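Local structure of putative lipase (Bacteroides thetaiotaomicron VPI-5482, 3BZW) at residues D72-Q77 / V94-N99; G68-D73 / S103-G108; N40-N45 / R240-T245. The protein is a putative lipase of the GDSL/SGNH hydrolase family that probably hydrolyses ester bonds, perhaps those of lysophospholipids. All coordinates share one frame; numbering follows the deposited sequence.

Interaction 1: residues D72-Q77 / V94-N99; sequences DDVPRQ and VFMGTN. With ACT (acetate ion), chain G.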
# COMPACT_ATOMS: atom_id res chain seq x y z
N ASP A 72 23.50 -24.44 16.68
CA ASP A 72 23.92 -25.79 16.28
C ASP A 72 24.31 -26.63 17.49
O ASP A 72 24.48 -27.85 17.39
CB ASP A 72 25.08 -25.73 15.28
CG ASP A 72 26.34 -25.10 15.86
OD1 ASP A 72 26.23 -24.26 16.78
OD2 ASP A 72 27.44 -25.43 15.38
N ASP A 73 24.42 -25.98 18.65
CA ASP A 73 24.81 -26.66 19.88
C ASP A 73 23.61 -27.04 20.75
O ASP A 73 23.77 -27.63 21.82
CB ASP A 73 25.78 -25.77 20.67
CG ASP A 73 26.55 -26.54 21.74
OD1 ASP A 73 27.12 -27.61 21.42
OD2 ASP A 73 26.59 -26.07 22.90
N VAL A 74 22.40 -26.70 20.30
CA VAL A 74 21.19 -27.01 21.07
C VAL A 74 20.99 -28.51 21.30
O VAL A 74 20.66 -28.92 22.41
CB VAL A 74 19.94 -26.39 20.40
CG1 VAL A 74 18.66 -26.92 21.07
CG2 VAL A 74 19.99 -24.87 20.54
N PRO A 75 21.17 -29.34 20.26
CA PRO A 75 20.99 -30.79 20.45
C PRO A 75 21.95 -31.35 21.51
O PRO A 75 21.55 -32.14 22.36
CB PRO A 75 21.25 -31.36 19.06
CG PRO A 75 20.71 -30.28 18.17
CD PRO A 75 21.26 -29.02 18.82
N ARG A 76 23.21 -30.94 21.44
CA ARG A 76 24.22 -31.42 22.39
C ARG A 76 23.87 -31.02 23.82
O ARG A 76 24.00 -31.83 24.75
CB ARG A 76 25.60 -30.86 22.06
CG ARG A 76 26.70 -31.37 22.98
CD ARG A 76 27.97 -30.54 22.86
NE ARG A 76 27.81 -29.21 23.46
CZ ARG A 76 27.79 -28.97 24.76
NH1 ARG A 76 27.94 -29.97 25.63
NH2 ARG A 76 27.61 -27.74 25.21
N GLN A 77 23.43 -29.78 24.00
CA GLN A 77 23.06 -29.33 25.34
C GLN A 77 21.81 -30.06 25.82
O GLN A 77 21.70 -30.41 26.99
CB GLN A 77 22.84 -27.81 25.35
CG GLN A 77 24.14 -27.00 25.30
CD GLN A 77 23.90 -25.50 25.42
OE1 GLN A 77 23.02 -25.05 26.16
NE2 GLN A 77 24.70 -24.71 24.70
N VAL A 94 15.20 -22.16 26.09
CA VAL A 94 16.26 -22.09 25.08
C VAL A 94 16.43 -20.62 24.72
O VAL A 94 15.55 -20.01 24.12
CB VAL A 94 15.88 -22.90 23.82
CG1 VAL A 94 17.05 -22.93 22.86
CG2 VAL A 94 15.46 -24.32 24.22
N PHE A 95 17.58 -20.07 25.09
CA PHE A 95 17.92 -18.66 24.88
C PHE A 95 19.17 -18.68 24.01
O PHE A 95 20.29 -18.62 24.52
CB PHE A 95 18.20 -18.05 26.26
CG PHE A 95 18.33 -16.55 26.27
CD1 PHE A 95 18.81 -15.91 27.42
CD2 PHE A 95 17.96 -15.78 25.18
CE1 PHE A 95 18.91 -14.52 27.46
CE2 PHE A 95 18.06 -14.39 25.22
CZ PHE A 95 18.54 -13.77 26.36
N MSE A 96 18.99 -18.73 22.69
CA MSE A 96 20.12 -18.86 21.77
C MSE A 96 19.94 -18.14 20.43
O MSE A 96 18.82 -17.91 19.99
CB MSE A 96 20.32 -20.36 21.50
CG MSE A 96 21.55 -20.73 20.70
SE MSE A 96 23.09 -20.87 21.84
CE MSE A 96 22.88 -22.72 22.39
N GLY A 97 21.06 -17.81 19.78
CA GLY A 97 20.96 -17.17 18.48
C GLY A 97 21.80 -15.94 18.22
O GLY A 97 22.16 -15.67 17.07
N THR A 98 22.13 -15.19 19.26
CA THR A 98 22.92 -13.98 19.04
C THR A 98 24.29 -14.29 18.42
O THR A 98 24.83 -13.49 17.66
CB THR A 98 23.07 -13.17 20.36
OG1 THR A 98 23.25 -11.79 20.03
CG2 THR A 98 24.26 -13.66 21.17
N ASN A 99 24.84 -15.47 18.73
CA ASN A 99 26.13 -15.84 18.17
C ASN A 99 26.02 -16.30 16.71
O ASN A 99 26.98 -16.22 15.95
CB ASN A 99 26.80 -16.92 19.02
CG ASN A 99 27.30 -16.38 20.36
OD1 ASN A 99 27.87 -15.29 20.42
ND2 ASN A 99 27.09 -17.15 21.42
C ACT G . 28.01 -15.01 23.82
O ACT G . 29.02 -14.34 23.92
OXT ACT G . 28.08 -16.23 23.85
CH3 ACT G . 26.67 -14.33 23.68

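Interaction 2: residues G68-D73 / S103-G108; sequences GRQWDD and SSVPIG. With ACT (acetate ion), chain G.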
# COMPACT_ATOMS: atom_id res chain seq x y z
N GLY A 68 29.82 -18.31 23.66
CA GLY A 68 30.05 -18.46 22.24
C GLY A 68 29.27 -19.51 21.46
O GLY A 68 29.41 -19.58 20.23
N ARG A 69 28.45 -20.31 22.12
CA ARG A 69 27.70 -21.33 21.41
C ARG A 69 26.57 -20.77 20.54
O ARG A 69 26.04 -19.69 20.81
CB ARG A 69 27.15 -22.38 22.38
CG ARG A 69 28.25 -23.16 23.09
CD ARG A 69 29.15 -23.87 22.08
NE ARG A 69 30.41 -24.33 22.66
CZ ARG A 69 30.54 -25.44 23.40
NH1 ARG A 69 29.49 -26.21 23.65
NH2 ARG A 69 31.74 -25.77 23.88
N GLN A 70 26.24 -21.51 19.50
CA GLN A 70 25.20 -21.12 18.54
C GLN A 70 24.07 -22.15 18.53
O GLN A 70 24.13 -23.15 19.24
CB GLN A 70 25.83 -21.00 17.16
CG GLN A 70 26.92 -19.93 17.08
CD GLN A 70 27.86 -20.14 15.91
OE1 GLN A 70 27.44 -20.46 14.81
NE2 GLN A 70 29.16 -19.95 16.15
N TRP A 71 23.05 -21.91 17.71
CA TRP A 71 21.93 -22.83 17.64
C TRP A 71 22.31 -24.25 17.23
O TRP A 71 21.52 -25.18 17.43
CB TRP A 71 20.83 -22.30 16.70
CG TRP A 71 19.64 -21.76 17.45
CD1 TRP A 71 19.47 -20.48 17.90
CD2 TRP A 71 18.49 -22.50 17.88
NE1 TRP A 71 18.28 -20.38 18.59
CE2 TRP A 71 17.66 -21.60 18.59
CE3 TRP A 71 18.09 -23.83 17.74
CZ2 TRP A 71 16.44 -22.00 19.16
CZ3 TRP A 71 16.88 -24.23 18.30
CH2 TRP A 71 16.07 -23.31 19.00
N ASP A 72 23.50 -24.44 16.68
CA ASP A 72 23.92 -25.79 16.28
C ASP A 72 24.31 -26.63 17.49
O ASP A 72 24.48 -27.85 17.39
CB ASP A 72 25.08 -25.73 15.28
CG ASP A 72 26.34 -25.10 15.86
OD1 ASP A 72 26.23 -24.26 16.78
OD2 ASP A 72 27.44 -25.43 15.38
N ASP A 73 24.42 -25.98 18.65
CA ASP A 73 24.81 -26.66 19.88
C ASP A 73 23.61 -27.04 20.75
O ASP A 73 23.77 -27.63 21.82
CB ASP A 73 25.78 -25.77 20.67
CG ASP A 73 26.55 -26.54 21.74
OD1 ASP A 73 27.12 -27.61 21.42
OD2 ASP A 73 26.59 -26.07 22.90
N SER A 103 28.37 -14.74 13.98
CA SER A 103 29.20 -15.64 13.18
C SER A 103 28.75 -15.75 11.72
O SER A 103 29.20 -16.64 10.99
CB SER A 103 29.24 -17.02 13.83
OG SER A 103 29.83 -16.93 15.13
N SER A 104 27.88 -14.84 11.31
CA SER A 104 27.37 -14.80 9.93
C SER A 104 26.81 -16.11 9.41
O SER A 104 27.12 -16.52 8.29
CB SER A 104 28.47 -14.31 8.98
OG SER A 104 28.96 -13.04 9.39
N VAL A 105 25.98 -16.77 10.21
CA VAL A 105 25.35 -18.03 9.80
C VAL A 105 24.20 -17.68 8.85
O VAL A 105 23.25 -17.01 9.24
CB VAL A 105 24.76 -18.80 11.02
CG1 VAL A 105 24.04 -20.05 10.54
CG2 VAL A 105 25.86 -19.16 12.00
N PRO A 106 24.27 -18.14 7.59
CA PRO A 106 23.19 -17.84 6.64
C PRO A 106 21.84 -18.29 7.18
O PRO A 106 21.72 -19.35 7.79
CB PRO A 106 23.60 -18.62 5.39
CG PRO A 106 25.10 -18.63 5.49
CD PRO A 106 25.33 -18.93 6.95
N ILE A 107 20.81 -17.47 6.96
CA ILE A 107 19.46 -17.76 7.44
C ILE A 107 18.92 -19.05 6.81
O ILE A 107 18.36 -19.90 7.50
CB ILE A 107 18.51 -16.58 7.13
CG1 ILE A 107 18.91 -15.37 7.97
CG2 ILE A 107 17.06 -16.99 7.42
CD1 ILE A 107 18.77 -15.56 9.48
N GLY A 108 19.09 -19.18 5.50
CA GLY A 108 18.64 -20.37 4.81
C GLY A 108 17.15 -20.45 4.53
O GLY A 108 16.48 -19.43 4.35
C ACT G . 28.01 -15.01 23.82
O ACT G . 29.02 -14.34 23.92
OXT ACT G . 28.08 -16.23 23.85
CH3 ACT G . 26.67 -14.33 23.68

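Interaction 3: residues N40-N45 / R240-T245; sequences NCYGDN and RLHPDT. With ACT (acetate ion), chain G.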
# COMPACT_ATOMS: atom_id res chain seq x y z
N ASN A 40 29.84 -18.94 33.95
CA ASN A 40 31.20 -18.41 33.88
C ASN A 40 31.36 -17.02 33.26
O ASN A 40 32.46 -16.47 33.26
CB ASN A 40 32.10 -19.38 33.12
CG ASN A 40 32.30 -20.69 33.85
OD1 ASN A 40 32.71 -21.69 33.26
ND2 ASN A 40 32.03 -20.69 35.15
N CYS A 41 30.28 -16.46 32.72
CA CYS A 41 30.37 -15.14 32.09
C CYS A 41 30.83 -14.10 33.11
O CYS A 41 30.05 -13.68 33.97
CB CYS A 41 29.01 -14.74 31.51
SG CYS A 41 29.09 -13.26 30.47
N TYR A 42 32.09 -13.68 32.99
CA TYR A 42 32.69 -12.71 33.91
C TYR A 42 32.69 -13.25 35.34
O TYR A 42 32.69 -12.50 36.32
CB TYR A 42 31.95 -11.37 33.84
CG TYR A 42 32.27 -10.59 32.57
CD1 TYR A 42 33.54 -10.04 32.36
CD2 TYR A 42 31.31 -10.43 31.57
CE1 TYR A 42 33.85 -9.36 31.18
CE2 TYR A 42 31.61 -9.75 30.39
CZ TYR A 42 32.87 -9.22 30.20
OH TYR A 42 33.16 -8.56 29.02
N GLY A 43 32.70 -14.58 35.45
CA GLY A 43 32.71 -15.24 36.74
C GLY A 43 31.62 -14.78 37.69
O GLY A 43 30.45 -14.72 37.33
N ASP A 44 32.02 -14.46 38.92
CA ASP A 44 31.08 -14.02 39.93
C ASP A 44 30.74 -12.54 39.84
O ASP A 44 30.05 -12.00 40.70
CB ASP A 44 31.62 -14.32 41.33
CG ASP A 44 31.85 -15.80 41.55
OD1 ASP A 44 30.99 -16.61 41.14
OD2 ASP A 44 32.89 -16.16 42.14
N ASN A 45 31.23 -11.87 38.79
CA ASN A 45 30.93 -10.45 38.63
C ASN A 45 29.50 -10.25 38.15
O ASN A 45 28.95 -9.15 38.23
CB ASN A 45 31.89 -9.81 37.63
CG ASN A 45 33.30 -9.71 38.17
OD1 ASN A 45 34.19 -10.47 37.79
ND2 ASN A 45 33.50 -8.77 39.09
N ARG A 240 29.02 -4.09 25.24
CA ARG A 240 27.63 -3.66 25.24
C ARG A 240 26.78 -4.81 24.70
O ARG A 240 25.71 -4.59 24.14
CB ARG A 240 27.46 -2.41 24.36
CG ARG A 240 28.35 -1.25 24.79
CD ARG A 240 28.07 0.01 23.99
NE ARG A 240 29.07 1.04 24.26
CZ ARG A 240 29.08 2.24 23.71
NH1 ARG A 240 28.12 2.59 22.86
NH2 ARG A 240 30.04 3.11 24.01
N LEU A 241 27.30 -6.02 24.88
CA LEU A 241 26.63 -7.25 24.43
C LEU A 241 26.10 -8.04 25.62
O LEU A 241 24.93 -8.43 25.66
CB LEU A 241 27.60 -8.12 23.63
CG LEU A 241 27.22 -9.59 23.36
CD1 LEU A 241 25.97 -9.65 22.48
CD2 LEU A 241 28.39 -10.31 22.68
N HIS A 242 26.96 -8.29 26.60
CA HIS A 242 26.56 -9.06 27.77
C HIS A 242 25.96 -8.20 28.89
O HIS A 242 26.56 -7.22 29.33
CB HIS A 242 27.74 -9.85 28.34
CG HIS A 242 28.42 -10.72 27.32
ND1 HIS A 242 29.70 -10.47 26.86
CD2 HIS A 242 28.01 -11.85 26.70
CE1 HIS A 242 30.04 -11.41 26.01
NE2 HIS A 242 29.04 -12.26 25.89
N PRO A 243 24.76 -8.56 29.35
CA PRO A 243 24.10 -7.81 30.42
C PRO A 243 24.89 -7.94 31.73
O PRO A 243 25.57 -8.96 31.95
CB PRO A 243 22.74 -8.49 30.53
CG PRO A 243 22.49 -8.99 29.14
CD PRO A 243 23.84 -9.55 28.76
N ASP A 244 24.83 -6.92 32.57
CA ASP A 244 25.50 -7.01 33.86
C ASP A 244 24.44 -7.56 34.81
O ASP A 244 23.34 -7.91 34.37
CB ASP A 244 26.01 -5.65 34.35
CG ASP A 244 24.95 -4.57 34.35
OD1 ASP A 244 23.74 -4.88 34.31
OD2 ASP A 244 25.34 -3.38 34.41
N THR A 245 24.76 -7.64 36.10
CA THR A 245 23.81 -8.17 37.07
C THR A 245 22.48 -7.41 37.02
O THR A 245 21.41 -8.03 37.06
CB THR A 245 24.40 -8.12 38.49
OG1 THR A 245 25.43 -9.11 38.61
CG2 THR A 245 23.32 -8.39 39.54
C ACT G . 28.01 -15.01 23.82
O ACT G . 29.02 -14.34 23.92
OXT ACT G . 28.08 -16.23 23.85
CH3 ACT G . 26.67 -14.33 23.68
O HOH W 1 27.45 -7.16 36.91

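Interaction 1: residues D72-Q77 / V94-N99
The Gln77 amide has Met96 CE above its plane, next to NE2 at 3.6 Å, while Asp73 OD2 lies almost in that plane. The contact joins the start of helix 74-85 to the end of strand 91-95, a layer of helix against the central parallel sheet of an SGNH hydrolase. Gly97-Thr98-Asn99 opens the family's Gly-x-Asn-Asp block, with Gly97 as N-cap of helix 98-102. Met96, modelled as selenomethionine, starts with CG anti to its backbone N (chi1 -173°) and bends at both following torsions, which brings CE to Gln77 and also to 4.0 Å from Val74 CG2. Val74 CG2 also lies 4.2 Å from Val94 CG1, and Leu154 of helix 143-157 touches both valines. Gln77 is held at both ends of its amide: NE2 donates to Asp73 OD2 (2.9 Å, anti side), and OE1 accepts from Gly33 N. Arg76 grips the Asp73 carboxylate side-on, NE to OD1 and NH2 to the syn side of OD2. Beyond this packing, Asn99 ND2 donates to the acetate and to Arg69 O, consistent with an oxyanion-hole role as in relatives. Replacing Asn99 by an alanine removes ND2, which would probably leave Arg69 O without this donor and the acetate oxygen with one fewer. The Asn99 ND2 bond to acetate OXT is 2.8 Å long and nearly straight, at 175°.

Interaction 2: residues G68-D73 / S103-G108
Gln70 lays the end of its side chain against Ser103, with Gln70 NE2 3.3 Å from Ser103 OG at an angle too poor for a hydrogen bond. The two loops meet beside what is probably the oxyanion hole of this SGNH hydrolase fold: the 68-73 loop leads from strand 60-63 into helix 74-85, while the loop 103-108 follows helix 98-102. Ser103 OG is instead bonded to Asn99 O, one turn back in that helix. The other branch of the amide, Gln70 OE1, lies 3.5 Å from Val105 CG2, the two side chains crossing at a slant. This oxygen accepts from Arg146 NH1 of helix 143-157, which helps to fix the rotation of the amide and leaves the meeting with Val105 as van der Waals contact. With CG anti to its carbonyl carbon (chi1 -61°) and the chain extended beyond, Gln70 reaches across from one loop to the other. A Schellman motif ends helix 98-102 and turns Val105 inward: Ser104, at positive phi, is its C-prime residue, with Ser104 N bonded to Tyr101 O and Val105 N to the O of Asp100, whose OD2 also accepts from Trp71 N; farther along, Gly108 O accepts from Lys127 NZ of the second subunit.

Within 68-73 the chain is braced by Asp73 N to Gln70 O (2.9 Å) and by a salt bridge of 3.0 Å from Arg69 NH1 to Asp73 OD2. The oxygen lies in the guanidinium plane, but NH1 approaches it from above the carboxylate, 46° out of plane. Gly68, at positive phi, presents its amide to the acetate: Gly68 N to acetate OXT is 2.7 Å.

Interaction 3: residues N40-N45 / R240-T245
His242 lies between two neighbours, with Cys41 SG over one ring face and Leu241 CD2, from its own segment, 3.7 Å above the opposite one. The sulfur, swung there anti to the backbone N (chi1 -170°), is 4.4 Å from the ring centroid and 23° off the ring normal, a sulfur-aromatic contact. At the ring edge His242 NE2 donates to acetate O over 2.9 Å, nearly straight at 168°. Tyr42 meets the imidazole obliquely, its CE2 4.1 Å from His242 ND1, the two side chains crossing at about a right angle.

In the next shell Asp239 OD2 accepts from both His242 ND1 and Tyr42 OH, setting the rotation of the imidazole and tying the tyrosine to it. The Asp-x-x-His spacing is that of the SGNH family, so Asp239 and His242 are probably the acid and base of a catalytic triad completed by Ser35, which touches both Cys41 and His242. A type II turn from Asn40 to Gly43, closed by Gly43 N to Asn40 O, presents Cys41 and Tyr42 to the histidine. Farther out, a water donates to Asn45 O (2.8 Å) and accepts from Thr245 N (2.9 Å).

Asp244 N-caps helix 245-258 through OD1 to Gly247 N, and Thr245 OG1 accepts from Lys47 N. The contact thus joins the loop between strand 28-33 and helix 49-57 to the entry of helix 245-258.

In the fold
Interaction 1 is the buried contact, largely apolar between helix 74-85 and strand 91-95; interaction 2 is partly buried and interaction 3 lies at the surface, where a water bridges the segments. Interactions 1 and 2 share Asp72 and Asp73, where Asp73 ties Arg69 to Arg76 and Gln77 along the chain, and their centres are about 8 Å apart. Interaction 3 has its centre about 18 Å from that of interaction 1 and closes a long loop of chain that contains the other two. All three reach the same acetate: segments 94-99 and 68-73 supply amide donors to one oxygen, while 240-245 brings an imidazole to the other, so the ion probably marks the active-site pocket.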